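Local structure of regulatory protein BlaR1 (1NRF) at residues Val38-Asn41 and Lys46-Ile49; Ile216-Thr221 and Thr225-Val230. The protein probably senses beta-lactam antibiotics at the cell surface through its extracellular C-terminal domain, the part described here, and passes the signal across the membrane to the cytoplasm. All coordinates share one frame; numbering follows the deposited sequence.

Both interactions are antiparallel hairpin pairings in one mixed sheet of the penicillin-binding sensor domain, and they are neighbours: strand 33-41 of interaction 1 lies beside strand 225-234 of interaction 2, with backbone bonds such as Phe40 N to Phe227 O, 2.7 Å. Both are largely buried, with more polar residues where each hairpin turns. Interaction 2 lies nearer the middle of the chain, its Ile216 side chain about 9 Å from that of Ser63, the probable acylation site; interaction 1 is farther out and away from that site. Their aromatic chemistry also differs: in interaction 1 two rings meet directly, whereas in interaction 2 a ring also lies over bare glycine backbone.

Interaction 1. Residues Val38-Asn41 and Lys46-Ile49; sequences VLFN and KYTI
The amide of Asn41 gives the shortest bond of this ladder, N to Lys46 O at 2.8 Å, almost straight at 175°. The same pair returns a longer bond from Lys46 N to Asn41 O, and Leu39 and Thr48 exchange two more, Leu39 N to Thr48 O and Thr48 N to Leu39 O, both 2.9 Å.

Between these hydrogen-bonded pairs sits Phe40 opposite Tyr47. With CG anti to the backbone N (chi1 -179°), the Phe40 ring leans across so that CD2 stands over the centre of one Tyr47 ring face, 3.4 Å from Tyr47 CE2; the planes meet at 47°. Tyrosine suits this place because its ring is buried while its OH hydrogen-bonds Asn163 OD1 and Leu14 N. On the same face Val38 and Ile49 lie side by side, Ile49 CG2 3.4 Å from Val38 CG1. Beta-branched residues fit such an extended strand.

Leu39 turns to the other face, as does Asn41, whose OD1 accepts from Asn224 and Arg44 N. The four bonds satisfy the amides and carbonyls of Leu39, Asn41, Lys46 and Thr48; those of Val38 and Phe40 turn to strand 225-234, and rings and apolar contact fill the face toward helix 158-170.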
loop_
_atom_site.group_PDB
_atom_site.type_symbol
_atom_site.label_atom_id
_atom_site.label_comp_id
_atom_site.label_asym_id
_atom_site.label_seq_id
_atom_site.Cartn_x
_atom_site.Cartn_y
_atom_site.Cartn_z
ATOM N N VAL A 38 -2.434 -11.946 -3.408
ATOM C CA VAL A 38 -1.177 -12.545 -3.012
ATOM C C VAL A 38 -1.094 -12.527 -1.491
ATOM O O VAL A 38 -1.239 -11.474 -0.865
ATOM C CB VAL A 38 0.045 -11.773 -3.549
ATOM C CG1 VAL A 38 1.318 -12.495 -3.157
ATOM C CG2 VAL A 38 -0.031 -11.635 -5.060
ATOM N N LEU A 39 -0.894 -13.698 -0.899
ATOM C CA LEU A 39 -0.731 -13.808 0.546
ATOM C C LEU A 39 0.597 -14.523 0.811
ATOM O O LEU A 39 0.947 -15.466 0.097
ATOM C CB LEU A 39 -1.871 -14.607 1.151
ATOM C CG LEU A 39 -1.693 -14.972 2.625
ATOM C CD1 LEU A 39 -2.051 -13.775 3.503
ATOM C CD2 LEU A 39 -2.584 -16.159 2.953
ATOM N N PHE A 40 1.341 -14.075 1.818
ATOM C CA PHE A 40 2.616 -14.706 2.148
ATOM C C PHE A 40 2.736 -15.112 3.612
ATOM O O PHE A 40 2.681 -14.266 4.510
ATOM C CB PHE A 40 3.787 -13.790 1.779
ATOM C CG PHE A 40 5.146 -14.391 2.065
ATOM C CD1 PHE A 40 5.924 -13.924 3.131
ATOM C CD2 PHE A 40 5.636 -15.438 1.285
ATOM C CE1 PHE A 40 7.171 -14.494 3.412
ATOM C CE2 PHE A 40 6.876 -16.013 1.558
ATOM C CZ PHE A 40 7.648 -15.539 2.629
ATOM N N ASN A 41 2.904 -16.418 3.835
ATOM C CA ASN A 41 3.058 -16.984 5.174
ATOM C C ASN A 41 4.556 -17.037 5.501
ATOM O O ASN A 41 5.291 -17.848 4.943
ATOM C CB ASN A 41 2.464 -18.395 5.215
ATOM C CG ASN A 41 2.367 -18.954 6.627
ATOM O OD1 ASN A 41 3.264 -18.756 7.449
ATOM N ND2 ASN A 41 1.280 -19.672 6.908
ATOM N N LYS A 46 5.394 -19.648 2.454
ATOM C CA LYS A 46 4.485 -20.018 1.383
ATOM C C LYS A 46 3.625 -18.874 0.856
ATOM O O LYS A 46 3.092 -18.058 1.613
ATOM C CB LYS A 46 3.557 -21.141 1.844
ATOM C CG LYS A 46 2.563 -21.587 0.769
ATOM C CD LYS A 46 1.309 -22.198 1.378
ATOM C CE LYS A 46 1.640 -23.302 2.367
ATOM N NZ LYS A 46 2.424 -24.402 1.739
ATOM N N TYR A 47 3.496 -18.832 -0.462
ATOM C CA TYR A 47 2.668 -17.839 -1.111
ATOM C C TYR A 47 1.385 -18.529 -1.524
ATOM O O TYR A 47 1.412 -19.651 -2.041
ATOM C CB TYR A 47 3.306 -17.298 -2.389
ATOM C CG TYR A 47 4.537 -16.445 -2.215
ATOM C CD1 TYR A 47 5.807 -16.992 -2.379
ATOM C CD2 TYR A 47 4.430 -15.072 -1.974
ATOM C CE1 TYR A 47 6.938 -16.205 -2.322
ATOM C CE2 TYR A 47 5.565 -14.268 -1.916
ATOM C CZ TYR A 47 6.816 -14.845 -2.097
ATOM O OH TYR A 47 7.946 -14.068 -2.101
ATOM N N THR A 48 0.264 -17.867 -1.280
ATOM C CA THR A 48 -1.020 -18.388 -1.705
ATOM C C THR A 48 -1.524 -17.290 -2.623
ATOM O O THR A 48 -1.722 -16.152 -2.185
ATOM C CB THR A 48 -1.997 -18.561 -0.545
ATOM O OG1 THR A 48 -1.436 -19.449 0.427
ATOM C CG2 THR A 48 -3.309 -19.152 -1.053
ATOM N N ILE A 49 -1.697 -17.604 -3.900
ATOM C CA ILE A 49 -2.166 -16.582 -4.811
ATOM C C ILE A 49 -3.246 -16.973 -5.789
ATOM O O ILE A 49 -3.263 -18.074 -6.330
ATOM C CB ILE A 49 -1.004 -15.955 -5.619
ATOM C CG1 ILE A 49 -0.187 -17.039 -6.307
ATOM C CG2 ILE A 49 -0.131 -15.119 -4.700
ATOM C CD1 ILE A 49 1.017 -16.483 -7.052
#

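Interaction 2. Residues Ile216-Thr221 and Thr225-Val230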
loop_
_atom_site.group_PDB
_atom_site.type_symbol
_atom_site.label_atom_id
_atom_site.label_comp_id
_atom_site.label_asym_id
_atom_site.label_seq_id
_atom_site.Cartn_x
_atom_site.Cartn_y
_atom_site.Cartn_z
ATOM N N ILE A 216 -3.076 -3.352 0.297
ATOM C CA ILE A 216 -1.910 -4.111 0.700
ATOM C C ILE A 216 -1.716 -3.939 2.192
ATOM O O ILE A 216 -2.282 -3.034 2.792
ATOM C CB ILE A 216 -0.634 -3.611 -0.038
ATOM C CG1 ILE A 216 -0.219 -2.223 0.483
ATOM C CG2 ILE A 216 -0.904 -3.542 -1.531
ATOM C CD1 ILE A 216 1.047 -1.678 -0.165
ATOM N N GLY A 217 -0.913 -4.811 2.786
ATOM C CA GLY A 217 -0.665 -4.724 4.208
ATOM C C GLY A 217 -0.289 -6.072 4.782
ATOM O O GLY A 217 0.137 -6.974 4.066
ATOM N N TYR A 218 -0.440 -6.217 6.090
ATOM C CA TYR A 218 -0.099 -7.474 6.722
ATOM C C TYR A 218 -0.889 -7.717 8.007
ATOM O O TYR A 218 -1.544 -6.821 8.547
ATOM C CB TYR A 218 1.414 -7.518 6.985
ATOM C CG TYR A 218 1.951 -6.237 7.561
ATOM C CD1 TYR A 218 1.913 -5.996 8.933
ATOM C CD2 TYR A 218 2.433 -5.225 6.726
ATOM C CE1 TYR A 218 2.337 -4.777 9.462
ATOM C CE2 TYR A 218 2.853 -4.005 7.244
ATOM C CZ TYR A 218 2.803 -3.787 8.611
ATOM O OH TYR A 218 3.194 -2.579 9.127
ATOM N N VAL A 219 -0.857 -8.959 8.461
ATOM C CA VAL A 219 -1.536 -9.337 9.687
ATOM C C VAL A 219 -0.477 -9.884 10.632
ATOM O O VAL A 219 0.306 -10.774 10.268
ATOM C CB VAL A 219 -2.603 -10.427 9.442
ATOM C CG1 VAL A 219 -3.177 -10.898 10.774
ATOM C CG2 VAL A 219 -3.717 -9.880 8.555
ATOM N N GLU A 220 -0.439 -9.337 11.837
ATOM C CA GLU A 220 0.524 -9.802 12.814
ATOM C C GLU A 220 -0.160 -10.657 13.863
ATOM O O GLU A 220 -1.088 -10.197 14.533
ATOM C CB GLU A 220 1.192 -8.619 13.503
ATOM C CG GLU A 220 1.711 -7.583 12.545
ATOM C CD GLU A 220 2.165 -6.340 13.255
ATOM O OE1 GLU A 220 3.313 -6.325 13.749
ATOM O OE2 GLU A 220 1.361 -5.384 13.328
ATOM N N THR A 221 0.287 -11.904 13.993
ATOM C CA THR A 221 -0.262 -12.794 15.009
ATOM C C THR A 221 0.797 -12.948 16.105
ATOM O O THR A 221 1.850 -12.292 16.075
ATOM C CB THR A 221 -0.641 -14.197 14.449
ATOM O OG1 THR A 221 0.541 -14.905 14.039
ATOM C CG2 THR A 221 -1.620 -14.056 13.268
ATOM N N THR A 225 3.401 -13.749 10.802
ATOM C CA THR A 225 3.080 -12.501 10.120
ATOM C C THR A 225 2.689 -12.825 8.688
ATOM O O THR A 225 3.420 -13.508 7.966
ATOM C CB THR A 225 4.266 -11.535 10.104
ATOM O OG1 THR A 225 4.770 -11.389 11.431
ATOM C CG2 THR A 225 3.829 -10.162 9.602
ATOM N N PHE A 226 1.528 -12.331 8.286
ATOM C CA PHE A 226 1.023 -12.576 6.948
ATOM C C PHE A 226 1.056 -11.299 6.138
ATOM O O PHE A 226 0.528 -10.282 6.568
ATOM C CB PHE A 226 -0.421 -13.098 7.021
ATOM C CG PHE A 226 -0.551 -14.434 7.689
ATOM C CD1 PHE A 226 -0.515 -15.609 6.937
ATOM C CD2 PHE A 226 -0.659 -14.522 9.077
ATOM C CE1 PHE A 226 -0.582 -16.862 7.555
ATOM C CE2 PHE A 226 -0.725 -15.767 9.716
ATOM C CZ PHE A 226 -0.686 -16.943 8.955
ATOM N N PHE A 227 1.668 -11.358 4.961
ATOM C CA PHE A 227 1.744 -10.202 4.077
ATOM C C PHE A 227 0.801 -10.448 2.914
ATOM O O PHE A 227 0.799 -11.526 2.333
ATOM C CB PHE A 227 3.176 -10.004 3.569
ATOM C CG PHE A 227 4.162 -9.661 4.652
ATOM C CD1 PHE A 227 4.845 -10.662 5.335
ATOM C CD2 PHE A 227 4.385 -8.335 5.005
ATOM C CE1 PHE A 227 5.731 -10.351 6.351
ATOM C CE2 PHE A 227 5.268 -8.011 6.022
ATOM C CZ PHE A 227 5.945 -9.023 6.700
ATOM N N PHE A 228 -0.002 -9.447 2.570
ATOM C CA PHE A 228 -0.971 -9.599 1.489
ATOM C C PHE A 228 -1.119 -8.366 0.594
ATOM O O PHE A 228 -0.820 -7.238 0.983
ATOM C CB PHE A 228 -2.346 -9.937 2.076
ATOM C CG PHE A 228 -2.876 -8.874 2.982
ATOM C CD1 PHE A 228 -2.555 -8.868 4.329
ATOM C CD2 PHE A 228 -3.639 -7.823 2.470
ATOM C CE1 PHE A 228 -2.981 -7.826 5.164
ATOM C CE2 PHE A 228 -4.068 -6.778 3.292
ATOM C CZ PHE A 228 -3.735 -6.782 4.645
ATOM N N ALA A 229 -1.608 -8.602 -0.613
ATOM C CA ALA A 229 -1.824 -7.543 -1.570
ATOM C C ALA A 229 -2.919 -7.988 -2.525
ATOM O O ALA A 229 -2.888 -9.099 -3.059
ATOM C CB ALA A 229 -0.529 -7.243 -2.336
ATOM N N VAL A 230 -3.899 -7.118 -2.709
ATOM C CA VAL A 230 -5.006 -7.375 -3.604
ATOM C C VAL A 230 -5.079 -6.225 -4.595
ATOM O O VAL A 230 -4.988 -5.060 -4.199
ATOM C CB VAL A 230 -6.354 -7.431 -2.842
ATOM C CG1 VAL A 230 -7.511 -7.310 -3.813
ATOM C CG2 VAL A 230 -6.469 -8.732 -2.071
HETATM O O HOH W 1 3.952 -10.582 14.154
#
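The Phe228 ring lies with one face over the backbone of Gly217: Gly217 CA is 4.1 Å from the ring centroid, a CH-pi contact, and Gly217 O sits above the same face toward the rim. Phe228 reaches this place because its CG stands between its own backbone N and carbonyl carbon (chi1 61°), which folds the ring back across the neighbouring strand. Glycine suits the opposite position: its backbone lies directly under the ring, Gly217 C 3.2 Å from Phe228 CE1, and takes angles (phi 154°) that glycine adopts readily. Val219, beta-branched as suits an extended strand, meets the ring too, its CG2 4.0 Å from Phe228 CE1. The Phe226 ring is approached instead at its edge, near its plane, by Thr221 CG2 and Val219 O.

On the other face of the sheet, Tyr218 and Phe227 form an oblique aromatic pair with planes at 52°, where Tyr218 CB comes within 3.7 Å of Phe227 CD2. Tyr169 of helix 158-170 meets both rings edge-to-face, a broad cover that flat aromatic side chains suit. Farther along this face Ile216 CG2 packs on Ala229 CB at 3.8 Å, and the small alanine suits this close pairing.

Backbone bonds tie the strands together. Phe228 N gives an almost straight bond to Gly217 O, 2.9 Å, and Phe226 N bonds Val219 O at 2.8 Å. Near the turn, a water hydrogen-bonds Thr225 OG1 at 3.0 Å and donates a weak bond to Thr221 O, while Thr221 OG1 is hydrogen-bonded to Asn224 O.

The arrangement is an antiparallel beta hairpin in the central sheet of the penicillin-binding, beta-lactamase-like fold, with helix 158-170 on the Tyr218 and Phe227 face and helix 239-253 on the Val219 and Phe228 face.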